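Side-chain contacts in RNA-dependent RNA Polymerase (Bombyx mori cytoplasmic polyhedrosis virus, PDB 6TZ0), which synthesises viral RNA from an RNA template, serving both plus-strand transcription and replication of the double-stranded RNA genome: residues L874-S879 with A1018-E1023; S862-R867 with P1145-F1150; G1055-A1060 with T1191-K1196. One frame throughout, in Å; residues are numbered along the deposited sequence.

Contact 1 of 3, residues L874-S879 with A1018-E1023; sequences LLYDVS and ALHLYE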
loop_
_atom_site.group_PDB
_atom_site.type_symbol
_atom_site.label_atom_id
_atom_site.label_comp_id
_atom_site.label_asym_id
_atom_site.label_seq_id
_atom_site.Cartn_x
_atom_site.Cartn_y
_atom_site.Cartn_z
ATOM N N LEU A 874 -7.572 15.649 -39.038
ATOM C CA LEU A 874 -6.352 16.050 -39.731
ATOM C C LEU A 874 -6.304 15.496 -41.150
ATOM O O LEU A 874 -5.727 16.132 -42.042
ATOM C CB LEU A 874 -5.131 15.598 -38.934
ATOM C CG LEU A 874 -3.762 16.088 -39.407
ATOM C CD1 LEU A 874 -3.676 17.596 -39.278
ATOM C CD2 LEU A 874 -2.653 15.408 -38.638
ATOM N N LEU A 875 -6.933 14.335 -41.379
ATOM C CA LEU A 875 -7.038 13.766 -42.721
ATOM C C LEU A 875 -7.797 14.685 -43.663
ATOM O O LEU A 875 -7.478 14.760 -44.854
ATOM C CB LEU A 875 -7.752 12.417 -42.668
ATOM C CG LEU A 875 -7.181 11.251 -41.871
ATOM C CD1 LEU A 875 -8.177 10.102 -41.884
ATOM C CD2 LEU A 875 -5.852 10.814 -42.435
ATOM N N TYR A 876 -8.796 15.388 -43.147
ATOM C CA TYR A 876 -9.590 16.311 -43.938
ATOM C C TYR A 876 -8.986 17.702 -43.971
ATOM O O TYR A 876 -9.166 18.422 -44.958
ATOM C CB TYR A 876 -11.008 16.363 -43.376
ATOM C CG TYR A 876 -11.749 15.063 -43.533
ATOM C CD1 TYR A 876 -12.429 14.772 -44.704
ATOM C CD2 TYR A 876 -11.745 14.112 -42.522
ATOM C CE1 TYR A 876 -13.106 13.582 -44.857
ATOM C CE2 TYR A 876 -12.412 12.916 -42.668
ATOM C CZ TYR A 876 -13.090 12.660 -43.840
ATOM O OH TYR A 876 -13.761 11.475 -44.004
ATOM N N ASP A 877 -8.268 18.084 -42.915
ATOM C CA ASP A 877 -7.580 19.369 -42.891
ATOM C C ASP A 877 -6.440 19.400 -43.901
ATOM O O ASP A 877 -6.193 20.435 -44.529
ATOM C CB ASP A 877 -7.063 19.648 -41.478
ATOM C CG ASP A 877 -6.677 21.098 -41.263
ATOM O OD1 ASP A 877 -6.882 21.928 -42.169
ATOM O OD2 ASP A 877 -6.150 21.411 -40.174
ATOM N N VAL A 878 -5.742 18.274 -44.084
ATOM C CA VAL A 878 -4.715 18.205 -45.124
ATOM C C VAL A 878 -5.352 18.249 -46.516
ATOM O O VAL A 878 -4.786 18.827 -47.453
ATOM C CB VAL A 878 -3.838 16.953 -44.895
ATOM C CG1 VAL A 878 -2.860 16.721 -46.023
ATOM C CG2 VAL A 878 -3.050 17.111 -43.619
ATOM N N SER A 879 -6.578 17.745 -46.650
ATOM C CA SER A 879 -7.298 17.708 -47.918
ATOM C C SER A 879 -7.960 19.042 -48.297
ATOM O O SER A 879 -8.833 19.025 -49.174
ATOM C CB SER A 879 -8.358 16.606 -47.883
ATOM O OG SER A 879 -7.760 15.336 -47.719
ATOM N N ALA A 1018 -18.801 13.282 -41.675
ATOM C CA ALA A 1018 -19.097 14.577 -42.269
ATOM C C ALA A 1018 -19.098 15.682 -41.227
ATOM O O ALA A 1018 -19.031 16.859 -41.589
ATOM C CB ALA A 1018 -20.447 14.539 -42.981
ATOM N N LEU A 1019 -19.158 15.321 -39.941
ATOM C CA LEU A 1019 -19.101 16.292 -38.859
ATOM C C LEU A 1019 -17.730 16.928 -38.703
ATOM O O LEU A 1019 -17.612 17.922 -37.984
ATOM C CB LEU A 1019 -19.500 15.637 -37.538
ATOM C CG LEU A 1019 -20.952 15.184 -37.399
ATOM C CD1 LEU A 1019 -21.175 14.501 -36.068
ATOM C CD2 LEU A 1019 -21.896 16.360 -37.563
ATOM N N HIS A 1020 -16.691 16.390 -39.340
ATOM C CA HIS A 1020 -15.398 17.054 -39.294
ATOM C C HIS A 1020 -15.319 18.255 -40.222
ATOM O O HIS A 1020 -14.375 19.038 -40.106
ATOM C CB HIS A 1020 -14.263 16.091 -39.653
ATOM C CG HIS A 1020 -14.123 14.936 -38.714
ATOM N ND1 HIS A 1020 -14.651 13.694 -38.985
ATOM C CD2 HIS A 1020 -13.548 14.839 -37.493
ATOM C CE1 HIS A 1020 -14.387 12.875 -37.984
ATOM N NE2 HIS A 1020 -13.720 13.545 -37.064
ATOM N N LEU A 1021 -16.290 18.438 -41.113
ATOM C CA LEU A 1021 -16.181 19.441 -42.169
ATOM C C LEU A 1021 -16.719 20.784 -41.675
ATOM O O LEU A 1021 -17.843 21.194 -41.958
ATOM C CB LEU A 1021 -16.907 18.968 -43.419
ATOM C CG LEU A 1021 -16.402 17.630 -43.951
ATOM C CD1 LEU A 1021 -17.129 17.217 -45.209
ATOM C CD2 LEU A 1021 -14.929 17.696 -44.192
ATOM N N TYR A 1022 -15.873 21.476 -40.917
ATOM C CA TYR A 1022 -16.195 22.793 -40.398
ATOM C C TYR A 1022 -14.923 23.618 -40.308
ATOM O O TYR A 1022 -13.847 23.094 -40.019
ATOM C CB TYR A 1022 -16.893 22.706 -39.032
ATOM C CG TYR A 1022 -16.101 22.072 -37.913
ATOM C CD1 TYR A 1022 -16.142 20.709 -37.696
ATOM C CD2 TYR A 1022 -15.353 22.847 -37.044
ATOM C CE1 TYR A 1022 -15.431 20.130 -36.670
ATOM C CE2 TYR A 1022 -14.638 22.280 -36.023
ATOM C CZ TYR A 1022 -14.686 20.926 -35.836
ATOM O OH TYR A 1022 -13.972 20.373 -34.806
ATOM N N GLU A 1023 -15.052 24.919 -40.556
ATOM C CA GLU A 1023 -13.914 25.823 -40.510
ATOM C C GLU A 1023 -14.285 27.134 -39.839
ATOM O O GLU A 1023 -15.447 27.402 -39.531
ATOM C CB GLU A 1023 -13.332 26.084 -41.901
ATOM C CG GLU A 1023 -12.339 25.030 -42.312
ATOM C CD GLU A 1023 -11.079 25.105 -41.463
ATOM O OE1 GLU A 1023 -10.674 26.231 -41.101
ATOM O OE2 GLU A 1023 -10.507 24.048 -41.132
#
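D877 OD1 forms a salt bridge with R852 NH2 and lies 4.3 Å from OE2 of E1023, so two acidic side chains approach each other across the contact. Their likeness of charge is probably eased by the arginines nearby: besides R852, R873 makes a weak, long ion pair with E1023 OE2, and R1188 a similar one with D877 OD2. Away from this charged side the contact is carried by the ring of Y876. With CB of Y876 pointing toward 1018-1023 and CG beside its own backbone N (chi1 -66°), the ring meets two neighbouring residues there. L1021 brings one methyl, CD2, obliquely against the ring, 3.9 Å from Y876 CD1, and also rests on helix 881-886. H1020 touches the ring through CB, 4.3 Å from Y876 CD2. Its imidazole lies nearly parallel to the phenol, the planes 9° apart, but is displaced so far along that the two rings scarcely overlap; the centroids are 5.9 Å from each other, and this is side-by-side packing more than a stack. Both rings are held by D1017, whose OD2 is hydrogen-bonded to Y876 OH and whose carbonyl O is bonded to H1020 ND1, which should limit the freedom of either to swing. Within 1018-1023 the chain bends sharply at L1021, where Y1022 N reaches H1020 O at 3.0 Å. The contact thus sets the short helix 873-878 against an inverse gamma turn centred on L1021, leading into strand 1022-1027, which lies at one side of a small mixed sheet within this chain, in the C-terminal region of this reovirus-family polymerase.

Contact 2 of 3, residues S862-R867 with P1145-F1150; sequences SMFTAR and PRQLFF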
loop_
_atom_site.group_PDB
_atom_site.type_symbol
_atom_site.label_atom_id
_atom_site.label_comp_id
_atom_site.label_asym_id
_atom_site.label_seq_id
_atom_site.Cartn_x
_atom_site.Cartn_y
_atom_site.Cartn_z
ATOM N N SER A 862 -1.403 22.577 -30.642
ATOM C CA SER A 862 -0.834 23.023 -29.388
ATOM C C SER A 862 -0.872 21.897 -28.364
ATOM O O SER A 862 -1.292 20.774 -28.641
ATOM C CB SER A 862 -1.578 24.261 -28.893
ATOM O OG SER A 862 -1.018 24.753 -27.694
ATOM N N MET A 863 -0.451 22.207 -27.147
ATOM C CA MET A 863 -0.407 21.214 -26.087
ATOM C C MET A 863 -1.766 20.958 -25.458
ATOM O O MET A 863 -1.859 20.144 -24.536
ATOM C CB MET A 863 0.585 21.655 -25.016
ATOM C CG MET A 863 1.972 21.851 -25.570
ATOM S SD MET A 863 2.544 20.367 -26.397
ATOM C CE MET A 863 2.718 19.292 -24.997
ATOM N N PHE A 864 -2.814 21.625 -25.934
ATOM C CA PHE A 864 -4.156 21.466 -25.398
ATOM C C PHE A 864 -5.104 20.856 -26.415
ATOM O O PHE A 864 -6.320 21.005 -26.284
ATOM C CB PHE A 864 -4.703 22.810 -24.938
ATOM C CG PHE A 864 -3.844 23.494 -23.942
ATOM C CD1 PHE A 864 -3.799 23.061 -22.637
ATOM C CD2 PHE A 864 -3.090 24.585 -24.308
ATOM C CE1 PHE A 864 -3.020 23.704 -21.727
ATOM C CE2 PHE A 864 -2.308 25.240 -23.395
ATOM C CZ PHE A 864 -2.266 24.793 -22.100
ATOM N N THR A 865 -4.583 20.183 -27.431
ATOM C CA THR A 865 -5.455 19.620 -28.444
ATOM C C THR A 865 -6.029 18.286 -27.982
ATOM O O THR A 865 -5.401 17.533 -27.231
ATOM C CB THR A 865 -4.716 19.472 -29.776
ATOM O OG1 THR A 865 -5.603 18.943 -30.767
ATOM C CG2 THR A 865 -3.512 18.575 -29.650
ATOM N N ALA A 866 -7.255 18.020 -28.414
ATOM C CA ALA A 866 -7.973 16.837 -27.983
ATOM C C ALA A 866 -7.459 15.608 -28.717
ATOM O O ALA A 866 -6.938 15.683 -29.830
ATOM C CB ALA A 866 -9.469 17.005 -28.216
ATOM N N ARG A 867 -7.617 14.463 -28.075
ATOM C CA ARG A 867 -7.239 13.190 -28.656
ATOM C C ARG A 867 -8.495 12.365 -28.870
ATOM O O ARG A 867 -9.614 12.855 -28.715
ATOM C CB ARG A 867 -6.233 12.457 -27.771
ATOM C CG ARG A 867 -4.898 13.160 -27.721
ATOM C CD ARG A 867 -3.896 12.423 -26.872
ATOM N NE ARG A 867 -2.605 13.098 -26.883
ATOM C CZ ARG A 867 -2.225 13.992 -25.981
ATOM N NH1 ARG A 867 -1.032 14.562 -26.068
ATOM N NH2 ARG A 867 -3.032 14.305 -24.982
ATOM N N PRO A 1145 -7.447 15.999 -17.189
ATOM C CA PRO A 1145 -7.395 17.048 -16.159
ATOM C C PRO A 1145 -6.009 17.624 -15.924
ATOM O O PRO A 1145 -5.906 18.802 -15.567
ATOM C CB PRO A 1145 -7.927 16.335 -14.910
ATOM C CG PRO A 1145 -8.754 15.232 -15.438
ATOM C CD PRO A 1145 -8.067 14.766 -16.675
ATOM N N ARG A 1146 -4.940 16.840 -16.091
ATOM C CA ARG A 1146 -3.596 17.405 -16.023
ATOM C C ARG A 1146 -3.294 18.289 -17.220
ATOM O O ARG A 1146 -2.429 19.164 -17.134
ATOM C CB ARG A 1146 -2.552 16.295 -15.936
ATOM C CG ARG A 1146 -2.600 15.502 -14.660
ATOM C CD ARG A 1146 -2.086 16.341 -13.516
ATOM N NE ARG A 1146 -2.109 15.624 -12.249
ATOM C CZ ARG A 1146 -1.797 16.176 -11.085
ATOM N NH1 ARG A 1146 -1.846 15.456 -9.975
ATOM N NH2 ARG A 1146 -1.435 17.449 -11.032
ATOM N N GLN A 1147 -3.990 18.071 -18.330
ATOM C CA GLN A 1147 -3.793 18.866 -19.531
ATOM C C GLN A 1147 -4.516 20.204 -19.417
ATOM O O GLN A 1147 -3.952 21.255 -19.734
ATOM C CB GLN A 1147 -4.285 18.063 -20.738
ATOM C CG GLN A 1147 -3.950 18.647 -22.085
ATOM C CD GLN A 1147 -4.435 17.778 -23.222
ATOM O OE1 GLN A 1147 -5.135 16.791 -23.005
ATOM N NE2 GLN A 1147 -4.046 18.124 -24.437
ATOM N N LEU A 1148 -5.773 20.172 -18.981
ATOM C CA LEU A 1148 -6.584 21.371 -18.758
ATOM C C LEU A 1148 -6.626 21.672 -17.261
ATOM O O LEU A 1148 -7.656 21.549 -16.601
ATOM C CB LEU A 1148 -7.992 21.170 -19.327
ATOM C CG LEU A 1148 -8.406 21.359 -20.795
ATOM C CD1 LEU A 1148 -8.434 22.782 -21.226
ATOM C CD2 LEU A 1148 -7.492 20.632 -21.733
ATOM N N PHE A 1149 -5.476 22.076 -16.726
ATOM C CA PHE A 1149 -5.292 22.136 -15.277
ATOM C C PHE A 1149 -5.980 23.357 -14.668
ATOM O O PHE A 1149 -6.864 23.219 -13.820
ATOM C CB PHE A 1149 -3.793 22.118 -14.971
ATOM C CG PHE A 1149 -3.440 22.079 -13.513
ATOM C CD1 PHE A 1149 -3.483 20.890 -12.808
ATOM C CD2 PHE A 1149 -3.007 23.217 -12.867
ATOM C CE1 PHE A 1149 -3.141 20.851 -11.470
ATOM C CE2 PHE A 1149 -2.662 23.183 -11.536
ATOM C CZ PHE A 1149 -2.729 21.999 -10.835
ATOM N N PHE A 1150 -5.589 24.561 -15.086
ATOM C CA PHE A 1150 -6.296 25.780 -14.699
ATOM C C PHE A 1150 -7.430 26.152 -15.640
ATOM O O PHE A 1150 -8.215 27.043 -15.308
ATOM C CB PHE A 1150 -5.350 26.983 -14.619
ATOM C CG PHE A 1150 -4.548 27.051 -13.360
ATOM C CD1 PHE A 1150 -5.147 27.418 -12.169
ATOM C CD2 PHE A 1150 -3.190 26.815 -13.376
ATOM C CE1 PHE A 1150 -4.409 27.501 -11.009
ATOM C CE2 PHE A 1150 -2.447 26.901 -12.222
ATOM C CZ PHE A 1150 -3.058 27.247 -11.037
#
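The amide of Q1147 is thrust between two backbone carbonyls of 862-867, and the aromatic F864 and the charged R867 of that segment are disposed around it. CG of Q1147 is anti to the backbone N (chi1 -170°) and the chain beyond runs straight, carrying the amide to the loop. There NE2 gives one hydrogen bond to M863 O at 3.0 Å and another to T865 O at 3.2 Å. The acceptors lie in well-separated directions, so each can use its own N-H; in both cases the nitrogen sits above the plane of the carbonyl it serves. Gripped twice, the amide should be restrained in its rotation. F864, between the two acceptors in sequence, offers its ring edge to the backbone carbonyl of Q1147, with CE1 of F864 3.3 Å from Q1147 O and that oxygen near the ring plane. R867 crosses the far end of the glutamine obliquely, its guanidinium inclined 38° to the amide. NH2 of R867 stays 3.8 Å from Q1147 OE1, and its stronger partner is D765, to which it forms a salt bridge, while NE bonds to E844 O. L1187 of helix 1174-1188 packs on F864. The recipient of the glutamine is a type I beta turn, S862 to T865, bound by a side-chain amide from a distant loop of the C-terminal region.

Contact 3 of 3, residues G1055-A1060 with T1191-K1196; sequences GWFAFA and TSNQGK
F1057 meets the loop 1191-1196 with the outer end of its ring. CZ of F1057 lies 3.7 Å from G1195 CA, which sits at the ring edge near its plane, and CE2 lies 3.7 Å from N1193 O, approached obliquely. The ring reaches the loop because CG of F1057 lies opposite its own backbone N (chi1 -164°). The backbone carbon C of Q1194 also belongs to this shell, 4.2 Å from F1057 CZ, so the phenylalanine packs chiefly against backbone; of the loop side chains, N1193 comes close, its CG 4.3 Å from CE2 of F1057.

N1193 and G1195 probably help to shape the loop. G1195 takes a left-handed conformation with positive phi, and its backbone N makes a weak hydrogen bond of 3.3 Å to N1193 OD1. Further out, W1056 CZ3 borders the F1057 ring at its edge, N1193 also touches L1061 on the same helix, and a backbone hydrogen bond joins G1195 to V1031. An Asx turn, weakly closed, therefore receives an aromatic side chain of helix 1054-1062 just where the chain enters strand 1196-1202.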
loop_
_atom_site.group_PDB
_atom_site.type_symbol
_atom_site.label_atom_id
_atom_site.label_comp_id
_atom_site.label_asym_id
_atom_site.label_seq_id
_atom_site.Cartn_x
_atom_site.Cartn_y
_atom_site.Cartn_z
ATOM N N GLY A 1055 -0.689 29.686 -22.562
ATOM C CA GLY A 1055 -1.512 29.255 -21.444
ATOM C C GLY A 1055 -2.180 30.425 -20.747
ATOM O O GLY A 1055 -3.362 30.356 -20.390
ATOM N N TRP A 1056 -1.435 31.520 -20.572
ATOM C CA TRP A 1056 -1.991 32.768 -20.059
ATOM C C TRP A 1056 -3.113 33.289 -20.942
ATOM O O TRP A 1056 -4.163 33.704 -20.444
ATOM C CB TRP A 1056 -0.896 33.821 -19.976
ATOM C CG TRP A 1056 -1.368 35.145 -19.505
ATOM C CD1 TRP A 1056 -1.640 35.511 -18.227
ATOM C CD2 TRP A 1056 -1.697 36.269 -20.324
ATOM N NE1 TRP A 1056 -2.082 36.807 -18.191
ATOM C CE2 TRP A 1056 -2.134 37.292 -19.469
ATOM C CE3 TRP A 1056 -1.658 36.510 -21.699
ATOM C CZ2 TRP A 1056 -2.522 38.538 -19.940
ATOM C CZ3 TRP A 1056 -2.045 37.747 -22.165
ATOM C CH2 TRP A 1056 -2.471 38.746 -21.288
ATOM N N PHE A 1057 -2.913 33.269 -22.259
ATOM C CA PHE A 1057 -3.899 33.839 -23.163
ATOM C C PHE A 1057 -5.111 32.932 -23.296
ATOM O O PHE A 1057 -6.233 33.416 -23.469
ATOM C CB PHE A 1057 -3.251 34.100 -24.519
ATOM C CG PHE A 1057 -4.033 35.012 -25.406
ATOM C CD1 PHE A 1057 -4.107 36.361 -25.123
ATOM C CD2 PHE A 1057 -4.648 34.536 -26.547
ATOM C CE1 PHE A 1057 -4.812 37.212 -25.938
ATOM C CE2 PHE A 1057 -5.345 35.388 -27.373
ATOM C CZ PHE A 1057 -5.431 36.726 -27.063
ATOM N N ALA A 1058 -4.913 31.619 -23.168
ATOM C CA ALA A 1058 -6.039 30.696 -23.135
ATOM C C ALA A 1058 -6.864 30.878 -21.872
ATOM O O ALA A 1058 -8.091 30.756 -21.906
ATOM C CB ALA A 1058 -5.544 29.256 -23.241
ATOM N N PHE A 1059 -6.206 31.168 -20.747
ATOM C CA PHE A 1059 -6.940 31.474 -19.524
ATOM C C PHE A 1059 -7.679 32.799 -19.656
ATOM O O PHE A 1059 -8.820 32.930 -19.205
ATOM C CB PHE A 1059 -5.969 31.496 -18.350
ATOM C CG PHE A 1059 -6.617 31.509 -16.994
ATOM C CD1 PHE A 1059 -7.245 30.377 -16.506
ATOM C CD2 PHE A 1059 -6.537 32.624 -16.180
ATOM C CE1 PHE A 1059 -7.814 30.374 -15.251
ATOM C CE2 PHE A 1059 -7.106 32.622 -14.923
ATOM C CZ PHE A 1059 -7.748 31.500 -14.463
ATOM N N ALA A 1060 -7.053 33.776 -20.314
ATOM C CA ALA A 1060 -7.664 35.076 -20.548
ATOM C C ALA A 1060 -8.807 35.026 -21.551
ATOM O O ALA A 1060 -9.609 35.960 -21.595
ATOM C CB ALA A 1060 -6.603 36.058 -21.037
ATOM N N THR A 1191 -1.580 29.011 -30.509
ATOM C CA THR A 1191 -0.282 29.585 -30.851
ATOM C C THR A 1191 -0.398 30.676 -31.907
ATOM O O THR A 1191 0.414 31.607 -31.937
ATOM C CB THR A 1191 0.657 28.491 -31.337
ATOM O OG1 THR A 1191 0.112 27.892 -32.516
ATOM C CG2 THR A 1191 0.804 27.432 -30.284
ATOM N N SER A 1192 -1.396 30.582 -32.781
ATOM C CA SER A 1192 -1.565 31.613 -33.797
ATOM C C SER A 1192 -2.743 32.521 -33.473
ATOM O O SER A 1192 -3.147 33.343 -34.302
ATOM C CB SER A 1192 -1.725 30.968 -35.174
ATOM O OG SER A 1192 -2.896 30.178 -35.239
ATOM N N ASN A 1193 -3.301 32.392 -32.275
ATOM C CA ASN A 1193 -4.455 33.189 -31.889
ATOM C C ASN A 1193 -4.001 34.543 -31.356
ATOM O O ASN A 1193 -3.325 34.626 -30.330
ATOM C CB ASN A 1193 -5.270 32.428 -30.841
ATOM C CG ASN A 1193 -6.671 32.973 -30.666
ATOM O OD1 ASN A 1193 -7.044 33.985 -31.250
ATOM N ND2 ASN A 1193 -7.469 32.273 -29.883
ATOM N N GLN A 1194 -4.379 35.608 -32.066
ATOM C CA GLN A 1194 -3.956 36.964 -31.734
ATOM C C GLN A 1194 -5.089 37.793 -31.138
ATOM O O GLN A 1194 -4.956 39.013 -31.014
ATOM C CB GLN A 1194 -3.387 37.663 -32.969
ATOM C CG GLN A 1194 -2.085 37.080 -33.474
ATOM C CD GLN A 1194 -1.573 37.797 -34.704
ATOM O OE1 GLN A 1194 -2.234 38.692 -35.221
ATOM N NE2 GLN A 1194 -0.391 37.414 -35.177
ATOM N N GLY A 1195 -6.200 37.162 -30.779
ATOM C CA GLY A 1195 -7.275 37.856 -30.103
ATOM C C GLY A 1195 -8.398 38.360 -30.978
ATOM O O GLY A 1195 -9.090 39.302 -30.586
ATOM N N LYS A 1196 -8.613 37.759 -32.140
ATOM C CA LYS A 1196 -9.679 38.144 -33.052
ATOM C C LYS A 1196 -10.878 37.216 -32.905
ATOM O O LYS A 1196 -10.765 36.083 -32.434
ATOM C CB LYS A 1196 -9.183 38.119 -34.494
ATOM C CG LYS A 1196 -8.096 39.119 -34.809
ATOM C CD LYS A 1196 -8.642 40.524 -34.855
ATOM C CE LYS A 1196 -7.586 41.503 -35.325
ATOM N NZ LYS A 1196 -8.090 42.899 -35.390
#

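In the fold
From the N terminus, the loop 862-867 comes first, followed by 874-879 on helix 873-878. Contact 1 closes first, when the chain returns at 1018-1023, and it lies nested inside the much longer loop that contact 2 closes at 1145-1150. Before that closure, helix 1054-1062 supplies 1055-1060; its partner 1191-1196 follows later, so contacts 2 and 3 cross. These two also touch in space, F1150 O lying 3.4 Å from F1059 CE1, whereas contact 1 stands apart, about 9 Å from contact 2 at the nearest atoms. Strands 1022-1027 and 1196-1202, entered at contacts 1 and 3, are antiparallel neighbours in one sheet.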